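PDB 6WCI: cysteine desulfurase from Stenotrophomonas maltophilia, which probably removes sulfur from L-cysteine to leave L-alanine, using pyridoxal 5'-phosphate, and passes the sulfur on to a carrier. Local coordinates for residues P44-F48 with E410-F414; A164-P168 with L388-F392; V339-I345 with S356-D360; L370-V376 with A417-V421. One frame throughout, in Å; residues are numbered along the deposited sequence. Where two conformers were deposited one is given.

Interaction 1 (P44-F48 with E410-F414); sequences PLVYF and EIERF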
loop_
_atom_site.group_PDB
_atom_site.type_symbol
_atom_site.label_atom_id
_atom_site.label_comp_id
_atom_site.label_asym_id
_atom_site.label_seq_id
_atom_site.Cartn_x
_atom_site.Cartn_y
_atom_site.Cartn_z
ATOM N N PRO B 44 4.510 26.758 -20.563
ATOM C CA PRO B 44 4.295 25.318 -20.759
ATOM C C PRO B 44 5.069 24.505 -19.729
ATOM O O PRO B 44 6.155 24.890 -19.301
ATOM C CB PRO B 44 4.817 25.069 -22.177
ATOM C CG PRO B 44 4.656 26.423 -22.881
ATOM C CD PRO B 44 4.901 27.450 -21.808
ATOM N N LEU B 45 4.485 23.381 -19.307
ATOM C CA LEU B 45 5.174 22.486 -18.385
ATOM C C LEU B 45 6.213 21.651 -19.121
ATOM O O LEU B 45 5.924 21.059 -20.164
ATOM C CB LEU B 45 4.179 21.561 -17.682
ATOM C CG LEU B 45 4.835 20.436 -16.887
ATOM C CD1 LEU B 45 5.663 20.998 -15.756
ATOM C CD2 LEU B 45 3.753 19.466 -16.358
ATOM N N VAL B 46 7.420 21.595 -18.573
ATOM C CA VAL B 46 8.473 20.716 -19.069
ATOM C C VAL B 46 8.852 19.822 -17.898
ATOM O O VAL B 46 9.617 20.231 -17.015
ATOM C CB VAL B 46 9.686 21.490 -19.599
ATOM C CG1 VAL B 46 10.771 20.527 -20.029
ATOM C CG2 VAL B 46 9.285 22.397 -20.762
ATOM N N TYR B 47 8.316 18.601 -17.882
ATOM C CA TYR B 47 8.448 17.710 -16.731
ATOM C C TYR B 47 9.687 16.842 -16.914
ATOM O O TYR B 47 9.650 15.814 -17.591
ATOM C CB TYR B 47 7.195 16.860 -16.553
ATOM C CG TYR B 47 7.239 16.023 -15.292
ATOM C CD1 TYR B 47 6.934 16.581 -14.058
ATOM C CD2 TYR B 47 7.608 14.683 -15.331
ATOM C CE1 TYR B 47 6.980 15.825 -12.897
ATOM C CE2 TYR B 47 7.647 13.907 -14.163
ATOM C CZ TYR B 47 7.337 14.495 -12.956
ATOM O OH TYR B 47 7.397 13.763 -11.785
ATOM N N PHE B 48 10.788 17.256 -16.307
ATOM C CA PHE B 48 12.053 16.528 -16.368
ATOM C C PHE B 48 12.373 15.921 -15.006
ATOM O O PHE B 48 13.534 15.851 -14.597
ATOM C CB PHE B 48 13.193 17.430 -16.841
ATOM C CG PHE B 48 13.219 17.675 -18.349
ATOM C CD1 PHE B 48 12.243 17.151 -19.186
ATOM C CD2 PHE B 48 14.234 18.428 -18.915
ATOM C CE1 PHE B 48 12.286 17.384 -20.563
ATOM C CE2 PHE B 48 14.286 18.662 -20.284
ATOM C CZ PHE B 48 13.311 18.142 -21.108
ATOM N N GLU B 410 11.350 20.072 -26.188
ATOM C CA GLU B 410 11.470 20.367 -24.764
ATOM C C GLU B 410 12.928 20.452 -24.336
ATOM O O GLU B 410 13.293 21.317 -23.533
ATOM C CB GLU B 410 10.751 19.304 -23.933
ATOM C CG GLU B 410 9.236 19.462 -23.873
ATOM C CD GLU B 410 8.608 18.302 -23.146
ATOM O OE1 GLU B 410 9.289 17.256 -23.055
ATOM O OE2 GLU B 410 7.461 18.431 -22.656
ATOM N N ILE B 411 13.766 19.541 -24.837
ATOM C CA ILE B 411 15.199 19.597 -24.539
ATOM C C ILE B 411 15.757 20.971 -24.891
ATOM O O ILE B 411 16.482 21.587 -24.101
ATOM C CB ILE B 411 15.955 18.479 -25.283
ATOM C CG1 ILE B 411 15.615 17.109 -24.694
ATOM C CG2 ILE B 411 17.477 18.714 -25.219
ATOM C CD1 ILE B 411 16.074 15.943 -25.541
ATOM N N GLU B 412 15.403 21.483 -26.072
ATOM C CA GLU B 412 15.922 22.786 -26.485
ATOM C C GLU B 412 15.351 23.903 -25.617
ATOM O O GLU B 412 16.091 24.796 -25.189
ATOM C CB GLU B 412 15.624 23.037 -27.964
ATOM C CG GLU B 412 16.357 22.097 -28.926
ATOM C CD GLU B 412 17.876 22.281 -28.915
ATOM O OE1 GLU B 412 18.594 21.333 -29.294
ATOM O OE2 GLU B 412 18.353 23.367 -28.527
ATOM N N ARG B 413 14.043 23.854 -25.327
ATOM C CA ARG B 413 13.438 24.812 -24.401
ATOM C C ARG B 413 14.124 24.774 -23.041
ATOM O O ARG B 413 14.275 25.809 -22.383
ATOM C CB ARG B 413 11.946 24.515 -24.233
ATOM C CG ARG B 413 11.106 24.662 -25.489
ATOM C CD ARG B 413 9.621 24.557 -25.151
ATOM N NE ARG B 413 9.270 25.437 -24.037
ATOM C CZ ARG B 413 9.030 26.736 -24.167
ATOM N NH1 ARG B 413 9.089 27.301 -25.362
ATOM N NH2 ARG B 413 8.726 27.470 -23.104
ATOM N N PHE B 414 14.516 23.579 -22.592
ATOM C CA PHE B 414 15.204 23.439 -21.312
ATOM C C PHE B 414 16.529 24.200 -21.315
ATOM O O PHE B 414 16.829 24.960 -20.387
ATOM C CB PHE B 414 15.428 21.952 -21.019
ATOM C CG PHE B 414 16.270 21.682 -19.801
ATOM C CD1 PHE B 414 17.659 21.700 -19.872
ATOM C CD2 PHE B 414 15.671 21.384 -18.586
ATOM C CE1 PHE B 414 18.425 21.445 -18.752
ATOM C CE2 PHE B 414 16.429 21.125 -17.463
ATOM C CZ PHE B 414 17.806 21.154 -17.542
HETATM O O HOH W 1 8.251 26.277 -20.648
HETATM O O HOH W 2 6.782 17.771 -19.847
HETATM O O HOH W 3 6.366 20.950 -22.593
#

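Interaction 2 (A164-P168 with L388-F392); sequences AEITP and LLQYF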
loop_
_atom_site.group_PDB
_atom_site.type_symbol
_atom_site.label_atom_id
_atom_site.label_comp_id
_atom_site.label_asym_id
_atom_site.label_seq_id
_atom_site.Cartn_x
_atom_site.Cartn_y
_atom_site.Cartn_z
ATOM N N ALA B 164 30.438 -1.929 -1.745
ATOM C CA ALA B 164 31.031 -2.167 -3.056
ATOM C C ALA B 164 31.212 -0.829 -3.775
ATOM O O ALA B 164 30.231 -0.127 -4.041
ATOM C CB ALA B 164 30.155 -3.122 -3.868
ATOM N N GLU B 165 32.461 -0.479 -4.096
ATOM C CA GLU B 165 32.755 0.883 -4.518
ATOM C C GLU B 165 32.466 1.094 -6.003
ATOM O O GLU B 165 32.280 0.157 -6.782
ATOM C CB GLU B 165 34.221 1.249 -4.231
ATOM C CG GLU B 165 34.562 1.522 -2.761
ATOM C CD GLU B 165 33.524 2.393 -2.031
ATOM O OE1 GLU B 165 32.826 3.213 -2.674
ATOM O OE2 GLU B 165 33.409 2.252 -0.791
ATOM N N ILE B 166 32.445 2.365 -6.390
ATOM C CA ILE B 166 32.250 2.763 -7.773
ATOM C C ILE B 166 33.492 3.526 -8.217
ATOM O O ILE B 166 34.277 4.004 -7.399
ATOM C CB ILE B 166 30.978 3.619 -7.956
ATOM C CG1 ILE B 166 31.097 4.935 -7.188
ATOM C CG2 ILE B 166 29.736 2.850 -7.471
ATOM C CD1 ILE B 166 30.255 6.063 -7.774
ATOM N N THR B 167 33.667 3.627 -9.526
ATOM C CA THR B 167 34.724 4.460 -10.082
ATOM C C THR B 167 34.172 5.829 -10.472
ATOM O O THR B 167 32.968 5.981 -10.707
ATOM C CB THR B 167 35.366 3.772 -11.292
ATOM O OG1 THR B 167 34.359 3.397 -12.234
ATOM C CG2 THR B 167 36.099 2.533 -10.853
ATOM N N PRO B 168 35.034 6.869 -10.533
ATOM C CA PRO B 168 34.538 8.249 -10.686
ATOM C C PRO B 168 33.646 8.510 -11.891
ATOM O O PRO B 168 33.045 9.584 -11.977
ATOM C CB PRO B 168 35.830 9.068 -10.796
ATOM C CG PRO B 168 36.836 8.277 -10.045
ATOM C CD PRO B 168 36.486 6.833 -10.276
ATOM N N LEU B 388 26.147 7.803 -1.870
ATOM C CA LEU B 388 26.692 8.067 -3.196
ATOM C C LEU B 388 27.216 9.494 -3.292
ATOM O O LEU B 388 28.341 9.724 -3.752
ATOM C CB LEU B 388 25.632 7.798 -4.262
ATOM C CG LEU B 388 26.029 8.156 -5.700
ATOM C CD1 LEU B 388 27.261 7.371 -6.140
ATOM C CD2 LEU B 388 24.865 7.925 -6.648
ATOM N N LEU B 389 26.415 10.464 -2.836
ATOM C CA LEU B 389 26.849 11.858 -2.816
ATOM C C LEU B 389 28.088 12.061 -1.952
ATOM O O LEU B 389 28.900 12.947 -2.235
ATOM C CB LEU B 389 25.717 12.756 -2.320
ATOM C CG LEU B 389 24.784 13.348 -3.380
ATOM C CD1 LEU B 389 23.826 12.304 -3.950
ATOM C CD2 LEU B 389 24.020 14.524 -2.804
ATOM N N GLN B 390 28.249 11.268 -0.894
ATOM C CA GLN B 390 29.427 11.423 -0.049
ATOM C C GLN B 390 30.694 11.040 -0.803
ATOM O O GLN B 390 31.722 11.711 -0.674
ATOM C CB GLN B 390 29.277 10.594 1.223
ATOM N N TYR B 391 30.634 9.977 -1.609
ATOM C CA TYR B 391 31.791 9.584 -2.410
ATOM C C TYR B 391 32.211 10.691 -3.375
ATOM O O TYR B 391 33.409 10.903 -3.607
ATOM C CB TYR B 391 31.478 8.293 -3.170
ATOM C CG TYR B 391 32.434 7.982 -4.305
ATOM C CD1 TYR B 391 33.651 7.352 -4.068
ATOM C CD2 TYR B 391 32.110 8.311 -5.621
ATOM C CE1 TYR B 391 34.521 7.066 -5.107
ATOM C CE2 TYR B 391 32.969 8.029 -6.658
ATOM C CZ TYR B 391 34.170 7.404 -6.400
ATOM O OH TYR B 391 35.019 7.127 -7.445
ATOM N N PHE B 392 31.246 11.403 -3.960
ATOM C CA PHE B 392 31.602 12.475 -4.882
ATOM C C PHE B 392 31.984 13.764 -4.166
ATOM O O PHE B 392 32.608 14.637 -4.778
ATOM C CB PHE B 392 30.459 12.716 -5.873
ATOM C CG PHE B 392 30.424 11.715 -6.990
ATOM C CD1 PHE B 392 31.332 11.794 -8.033
ATOM C CD2 PHE B 392 29.505 10.683 -6.989
ATOM C CE1 PHE B 392 31.316 10.868 -9.060
ATOM C CE2 PHE B 392 29.480 9.753 -8.017
ATOM C CZ PHE B 392 30.394 9.844 -9.049
#

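Interaction 3 (V339-I345 with S356-D360); sequences VDGLRII and SFLID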
loop_
_atom_site.group_PDB
_atom_site.type_symbol
_atom_site.label_atom_id
_atom_site.label_comp_id
_atom_site.label_asym_id
_atom_site.label_seq_id
_atom_site.Cartn_x
_atom_site.Cartn_y
_atom_site.Cartn_z
ATOM N N VAL B 339 27.489 23.497 -21.962
ATOM C CA VAL B 339 27.366 24.498 -20.906
ATOM C C VAL B 339 28.710 24.641 -20.206
ATOM O O VAL B 339 29.325 23.648 -19.796
ATOM C CB VAL B 339 26.249 24.123 -19.920
ATOM C CG1 VAL B 339 26.283 25.025 -18.692
ATOM C CG2 VAL B 339 24.893 24.214 -20.621
ATOM N N ASP B 340 29.179 25.876 -20.080
ATOM C CA ASP B 340 30.497 26.108 -19.509
ATOM C C ASP B 340 30.467 25.901 -17.999
ATOM O O ASP B 340 29.545 26.357 -17.314
ATOM C CB ASP B 340 30.973 27.516 -19.857
ATOM C CG ASP B 340 32.398 27.767 -19.427
ATOM O OD1 ASP B 340 33.276 26.943 -19.760
ATOM O OD2 ASP B 340 32.637 28.792 -18.756
ATOM N N GLY B 341 31.480 25.207 -17.484
ATOM C CA GLY B 341 31.547 24.907 -16.073
ATOM C C GLY B 341 30.591 23.833 -15.606
ATOM O O GLY B 341 30.377 23.698 -14.395
ATOM N N LEU B 342 30.011 23.064 -16.523
ATOM C CA LEU B 342 29.027 22.051 -16.169
ATOM C C LEU B 342 29.711 20.702 -15.998
ATOM O O LEU B 342 30.523 20.293 -16.835
ATOM C CB LEU B 342 27.930 21.957 -17.230
ATOM C CG LEU B 342 26.794 20.979 -16.896
ATOM C CD1 LEU B 342 25.441 21.604 -17.209
ATOM C CD2 LEU B 342 26.967 19.672 -17.651
ATOM N N ARG B 343 29.359 20.011 -14.920
ATOM C CA ARG B 343 29.932 18.722 -14.561
ATOM C C ARG B 343 28.800 17.713 -14.427
ATOM O O ARG B 343 27.863 17.932 -13.655
ATOM C CB ARG B 343 30.727 18.853 -13.262
ATOM C CG ARG B 343 30.877 17.599 -12.441
ATOM C CD ARG B 343 32.119 17.744 -11.586
ATOM N NE ARG B 343 32.287 16.751 -10.528
ATOM C CZ ARG B 343 32.391 15.440 -10.715
ATOM N NH1 ARG B 343 32.283 14.914 -11.930
ATOM N NH2 ARG B 343 32.582 14.647 -9.672
ATOM N N ILE B 344 28.874 16.633 -15.199
ATOM C CA ILE B 344 27.886 15.561 -15.153
ATOM C C ILE B 344 28.407 14.476 -14.221
ATOM O O ILE B 344 29.506 13.950 -14.416
ATOM C CB ILE B 344 27.609 14.995 -16.552
ATOM C CG1 ILE B 344 26.884 16.033 -17.417
ATOM C CG2 ILE B 344 26.802 13.711 -16.455
ATOM C CD1 ILE B 344 26.815 15.680 -18.898
ATOM N N ILE B 345 27.618 14.132 -13.213
ATOM C CA ILE B 345 27.990 13.112 -12.243
ATOM C C ILE B 345 27.307 11.821 -12.676
ATOM O O ILE B 345 26.114 11.612 -12.433
ATOM C CB ILE B 345 27.623 13.532 -10.819
ATOM C CG1 ILE B 345 28.554 14.663 -10.383
ATOM C CG2 ILE B 345 27.741 12.355 -9.859
ATOM C CD1 ILE B 345 28.043 15.464 -9.223
ATOM N N SER B 356 22.387 13.722 -13.655
ATOM C CA SER B 356 22.638 14.548 -12.484
ATOM C C SER B 356 23.865 15.408 -12.768
ATOM O O SER B 356 24.879 14.896 -13.249
ATOM C CB SER B 356 22.864 13.687 -11.239
ATOM O OG SER B 356 21.680 13.001 -10.845
ATOM N N PHE B 357 23.778 16.705 -12.476
ATOM C CA PHE B 357 24.850 17.615 -12.868
ATOM C C PHE B 357 24.995 18.747 -11.863
ATOM O O PHE B 357 24.085 19.041 -11.081
ATOM C CB PHE B 357 24.620 18.197 -14.272
ATOM C CG PHE B 357 23.405 19.088 -14.369
ATOM C CD1 PHE B 357 22.155 18.551 -14.615
ATOM C CD2 PHE B 357 23.517 20.461 -14.218
ATOM C CE1 PHE B 357 21.037 19.364 -14.703
ATOM C CE2 PHE B 357 22.403 21.276 -14.300
ATOM C CZ PHE B 357 21.162 20.728 -14.545
ATOM N N LEU B 358 26.166 19.377 -11.902
ATOM C CA LEU B 358 26.464 20.575 -11.137
ATOM C C LEU B 358 27.010 21.630 -12.086
ATOM O O LEU B 358 27.471 21.321 -13.188
ATOM C CB LEU B 358 27.485 20.307 -10.022
ATOM C CG LEU B 358 27.021 19.589 -8.755
ATOM C CD1 LEU B 358 28.176 19.501 -7.785
ATOM C CD2 LEU B 358 25.861 20.333 -8.129
ATOM N N ILE B 359 26.958 22.886 -11.653
ATOM C CA ILE B 359 27.555 23.990 -12.399
ATOM C C ILE B 359 28.328 24.871 -11.426
ATOM O O ILE B 359 27.857 25.150 -10.318
ATOM C CB ILE B 359 26.489 24.807 -13.165
ATOM C CG1 ILE B 359 25.706 23.899 -14.122
ATOM C CG2 ILE B 359 27.138 25.932 -13.945
ATOM C CD1 ILE B 359 24.504 24.547 -14.760
ATOM N N ASP B 360 29.524 25.296 -11.841
ATOM C CA ASP B 360 30.360 26.164 -11.017
ATOM C C ASP B 360 29.674 27.499 -10.754
ATOM O O ASP B 360 29.265 28.198 -11.687
ATOM C CB ASP B 360 31.708 26.409 -11.701
ATOM C CG ASP B 360 32.790 25.461 -11.226
ATOM O OD1 ASP B 360 32.743 25.029 -10.053
ATOM O OD2 ASP B 360 33.697 25.158 -12.030
HETATM O O HOH W 4 23.944 11.394 -14.546
#

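Interaction 4 (L370-V376 with A417-V421); sequences LLDLEGV and ALTKV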
loop_
_atom_site.group_PDB
_atom_site.type_symbol
_atom_site.label_atom_id
_atom_site.label_comp_id
_atom_site.label_asym_id
_atom_site.label_seq_id
_atom_site.Cartn_x
_atom_site.Cartn_y
_atom_site.Cartn_z
ATOM N N LEU B 370 14.580 28.293 -9.746
ATOM C CA LEU B 370 14.412 29.195 -10.876
ATOM C C LEU B 370 13.980 28.468 -12.140
ATOM O O LEU B 370 13.267 29.048 -12.967
ATOM C CB LEU B 370 15.715 29.959 -11.134
ATOM C CG LEU B 370 16.147 30.816 -9.950
ATOM C CD1 LEU B 370 17.529 31.414 -10.188
ATOM C CD2 LEU B 370 15.115 31.908 -9.709
ATOM N N LEU B 371 14.418 27.221 -12.334
ATOM C CA LEU B 371 13.962 26.487 -13.507
ATOM C C LEU B 371 12.454 26.282 -13.455
ATOM O O LEU B 371 11.767 26.404 -14.478
ATOM C CB LEU B 371 14.693 25.150 -13.629
ATOM C CG LEU B 371 16.112 25.189 -14.198
ATOM C CD1 LEU B 371 16.771 23.823 -14.146
ATOM C CD2 LEU B 371 16.106 25.736 -15.625
ATOM N N ASP B 372 11.916 26.010 -12.259
ATOM C CA ASP B 372 10.469 25.874 -12.105
ATOM C C ASP B 372 9.742 27.144 -12.523
ATOM O O ASP B 372 8.663 27.080 -13.123
ATOM C CB ASP B 372 10.116 25.521 -10.664
ATOM C CG ASP B 372 8.621 25.567 -10.413
ATOM O OD1 ASP B 372 7.905 24.652 -10.885
ATOM O OD2 ASP B 372 8.165 26.532 -9.762
ATOM N N LEU B 373 10.317 28.312 -12.222
ATOM C CA LEU B 373 9.691 29.563 -12.647
ATOM C C LEU B 373 9.643 29.688 -14.160
ATOM O O LEU B 373 8.852 30.480 -14.684
ATOM C CB LEU B 373 10.420 30.758 -12.039
ATOM C CG LEU B 373 10.315 30.882 -10.518
ATOM C CD1 LEU B 373 11.105 32.078 -10.009
ATOM C CD2 LEU B 373 8.855 30.968 -10.082
ATOM N N GLU B 374 10.465 28.925 -14.873
ATOM C CA GLU B 374 10.370 28.815 -16.321
ATOM C C GLU B 374 9.466 27.664 -16.758
ATOM O O GLU B 374 9.343 27.406 -17.959
ATOM C CB GLU B 374 11.769 28.654 -16.921
ATOM C CG GLU B 374 12.749 29.759 -16.514
ATOM C CD GLU B 374 12.380 31.121 -17.088
ATOM O OE1 GLU B 374 12.434 31.280 -18.328
ATOM O OE2 GLU B 374 12.028 32.029 -16.302
ATOM N N GLY B 375 8.819 26.982 -15.815
ATOM C CA GLY B 375 7.986 25.841 -16.126
ATOM C C GLY B 375 8.701 24.510 -16.125
ATOM O O GLY B 375 8.047 23.475 -16.314
ATOM N N VAL B 376 10.014 24.501 -15.911
ATOM C CA VAL B 376 10.808 23.281 -15.957
ATOM C C VAL B 376 10.792 22.631 -14.584
ATOM O O VAL B 376 11.138 23.264 -13.581
ATOM C CB VAL B 376 12.253 23.571 -16.400
ATOM C CG1 VAL B 376 13.063 22.286 -16.350
ATOM C CG2 VAL B 376 12.286 24.168 -17.792
ATOM N N ALA B 417 16.131 27.809 -20.935
ATOM C CA ALA B 417 15.815 28.171 -19.559
ATOM C C ALA B 417 17.041 28.051 -18.663
ATOM O O ALA B 417 17.226 28.856 -17.742
ATOM C CB ALA B 417 14.676 27.295 -19.036
ATOM N N LEU B 418 17.883 27.044 -18.905
ATOM C CA LEU B 418 19.108 26.905 -18.125
ATOM C C LEU B 418 20.030 28.099 -18.351
ATOM O O LEU B 418 20.569 28.673 -17.399
ATOM C CB LEU B 418 19.816 25.599 -18.489
ATOM C CG LEU B 418 21.113 25.327 -17.725
ATOM C CD1 LEU B 418 20.867 25.363 -16.229
ATOM C CD2 LEU B 418 21.743 24.004 -18.148
ATOM N N THR B 419 20.207 28.496 -19.613
ATOM C CA THR B 419 21.033 29.664 -19.914
ATOM C C THR B 419 20.446 30.920 -19.278
ATOM O O THR B 419 21.172 31.721 -18.685
ATOM C CB THR B 419 21.171 29.834 -21.427
ATOM O OG1 THR B 419 21.736 28.647 -22.000
ATOM C CG2 THR B 419 22.064 31.021 -21.756
ATOM N N LYS B 420 19.123 31.086 -19.363
ATOM C CA LYS B 420 18.469 32.208 -18.696
ATOM C C LYS B 420 18.717 32.176 -17.194
ATOM O O LYS B 420 18.975 33.215 -16.574
ATOM C CB LYS B 420 16.966 32.187 -18.986
ATOM N N VAL B 421 18.663 30.989 -16.596
ATOM C CA VAL B 421 18.751 30.874 -15.145
ATOM C C VAL B 421 20.194 30.964 -14.675
ATOM O O VAL B 421 20.482 31.585 -13.645
ATOM C CB VAL B 421 18.078 29.569 -14.690
ATOM C CG1 VAL B 421 18.532 29.185 -13.287
ATOM C CG2 VAL B 421 16.573 29.725 -14.751
#

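Interaction 1 (P44-F48 with E410-F414)
In the small domain of this fold type I pyridoxal-phosphate enzyme, helix 408-422 lies against the mixed sheet that includes strand 43-47, and Phe48 and Phe414 meet at the junction. Their rings approach obliquely, with centroids 5.3 Å apart and planes inclined by 33°. The tightest point is Phe48 CD2 to Phe414 CD2 at 3.3 Å, and Phe48 CE2 lies 3.6 Å from Phe414 CB. Val46 CG1 sits 3.5 Å above one face of the Phe48 ring, offset toward its rim, and also touches Glu410 CB at 4.1 Å. Phe332 of helix 318-336 packs against both phenylalanines.

Glu410 passes the rim of the Phe48 ring with its carboxylate turned 81° from the ring plane, OE1 coming to 3.9 Å from CE1 at the edge. Its polar end is held by a salt bridge from OE2 to Arg30 and by a hydrogen bond from Asn406 to OE1. Two waters also lie between OE2 and the strand backbone, one of them accepting from Tyr47 N. On the outer flank, a bend at chi3 (50°) turns the Arg413 guanidinium toward Pro44, whose CG lies over one of its faces. A water in the guanidinium plane accepts from Arg413 NH2 at 2.8 Å and donates to Pro44 O at 2.9 Å.

No direct hydrogen bond joins strand and helix. Cohesion therefore comes from the aromatic and aliphatic core, while the polar links between the two, from Glu410 and from Arg413, run through water, and Arg413 NE is buried without a partner.

Interaction 2 (A164-P168 with L388-F392)
Ile166 lays its CG1 over one face of the Tyr391 ring, a CH-pi contact with CG1 4.0 Å from the ring centroid and 24° off the normal. A chi1 of 64° puts CG1 there, in the crowded position between the backbone N and the carbonyl carbon, and an extended chi2 (154°) carries CD1 on to the helix. There CD1 meets three side chains: Tyr391 CE2 at 3.5 Å, Leu388 CD1 at 3.7 Å and Phe392 CE2 at 3.8 Å.

The two aromatic side chains also brace each other, Phe392 CE2 lying at the edge of the Tyr391 ring while Tyr391 CD2 stands over the rim of one Phe392 face. The contact joins two domains of the fold type I architecture. Residues 164-168 leave strand 160-164, the outermost strand at one end of the large-domain sheet, whereas helix 386-392 follows strand 376-381 and precedes strand 397-401 of the small domain, starting just after Cys384, which is modified to S-hydroxycysteine.

Farther along the loop, Tyr391 OH rests beside the Pro168 ring, 3.2 Å from CD. It is also 3.1 Å from Pro168 N, but a proline nitrogen carries no proton, so this is no hydrogen bond. Pro168 O lies in the plane of the Phe392 ring at its edge, 3.6 Å from CE1. At the other end Glu165 comes near Tyr391 obliquely, its carboxylate engaged through OE1 in a salt bridge with Arg140.

Interaction 3 (V339-I345 with S356-D360)
Leu342, Phe357 and Ile359 share a closely packed face of this antiparallel beta hairpin. Leu342 CD1 reaches across to Phe357 CD2 at 3.7 Å and to Ile359 CG1 at 3.9 Å. Leu336 of helix 318-336 packs on Leu342 and Phe357, and Leu418 of helix 408-422 on Ile359.

On the other face Ile345 is buried too, its CD1 4.3 Å from Leu358 CG. The looser part is exposed Arg343, which extends its chain away from Leu358; Ile345 CG1 lies over the centre of one face of its guanidinium, 3.9 Å from the plane. At the open end of the hairpin, where a type II turn from Val339 to Leu342 leads into the first strand, Gly341 and Asp360 sit at the solvent rim, and Asp360 N donates to Gly341 O at 3.1 Å.

Arg343 and Leu358 form a hydrogen-bonded pair: Arg343 N gives a nearly straight bond to Leu358 O (2.9 Å, 173°), and Leu358 N returns one to Arg343 O at 2.8 Å. Ile345 N donates to Ser356 O.

Backbone bonds thus set the register of outermost strand 342-345, and apolar packing backs both faces, leaving Arg343 and the Gly341-Asp360 end toward solvent.

Interaction 4 (L370-V376 with A417-V421)
Glu374 and Ala417 meet where helix 364-373 packs against helix 408-422 in the small domain, the first helix ending there in a Schellman motif at Gly375. Along the Glu374 side chain, CB rests on the Ala417 methyl, 3.8 Å from its CB. CG, placed beside the backbone N, remains over the same methyl at 4.0 Å and comes 4.2 Å from Val421 CG2. The chain then bends at chi2 (-67°), and at the tip of the carboxylate OE1 makes a long, weak ion pair with Lys43. The aliphatic stem of Glu374 thus does the packing between the helices.

One turn back, Leu370 crosses Val421 obliquely: its CB lies 3.6 Å from Val421 CG1 and almost as near CG2, while CD1 touches CG1. Buried Leu371 sends CD2 to the backbone of the second helix, 3.9 Å from Ala417 C, as well as touching Ala417 CB and Val421 CG2. Small Ala417 lets this surface come close, and Val376 adds its CG2 to the same methyl from the strand that follows. No hydrogen bond crosses between the segments; carbon atoms do the touching, including CB and CG of Glu374. On another side of the first helix, Asp372 OD1 accepts from Ala81 N of the second subunit.

Two backbone bonds close the helix end in the Schellman pattern, Val376 N to Leu371 O at 3.0 Å and, inside it, Gly375 N to Asp372 O at 2.7 Å.

Interactions 1 and 4 share helix 408-422, with centres about 9 Å apart. Val46 N lies 3.0 Å from Gly375 O, a probable hydrogen bond, and Phe414 CD2 packs 3.6 Å from Val376 CG1. Interaction 4 meets interaction 3 through Leu418, which touches Val339 and Ile359, so one helix takes part in interactions 1 and 4 and touches interaction 3. From the hairpin, Ile345 CG2 lies 3.6 Å from Phe392 CE2 of interaction 2, whose centre is about 30 Å from that of interaction 1. Interaction 2 ties this small-domain assembly to the large domain, where Lys246 carries the cofactor.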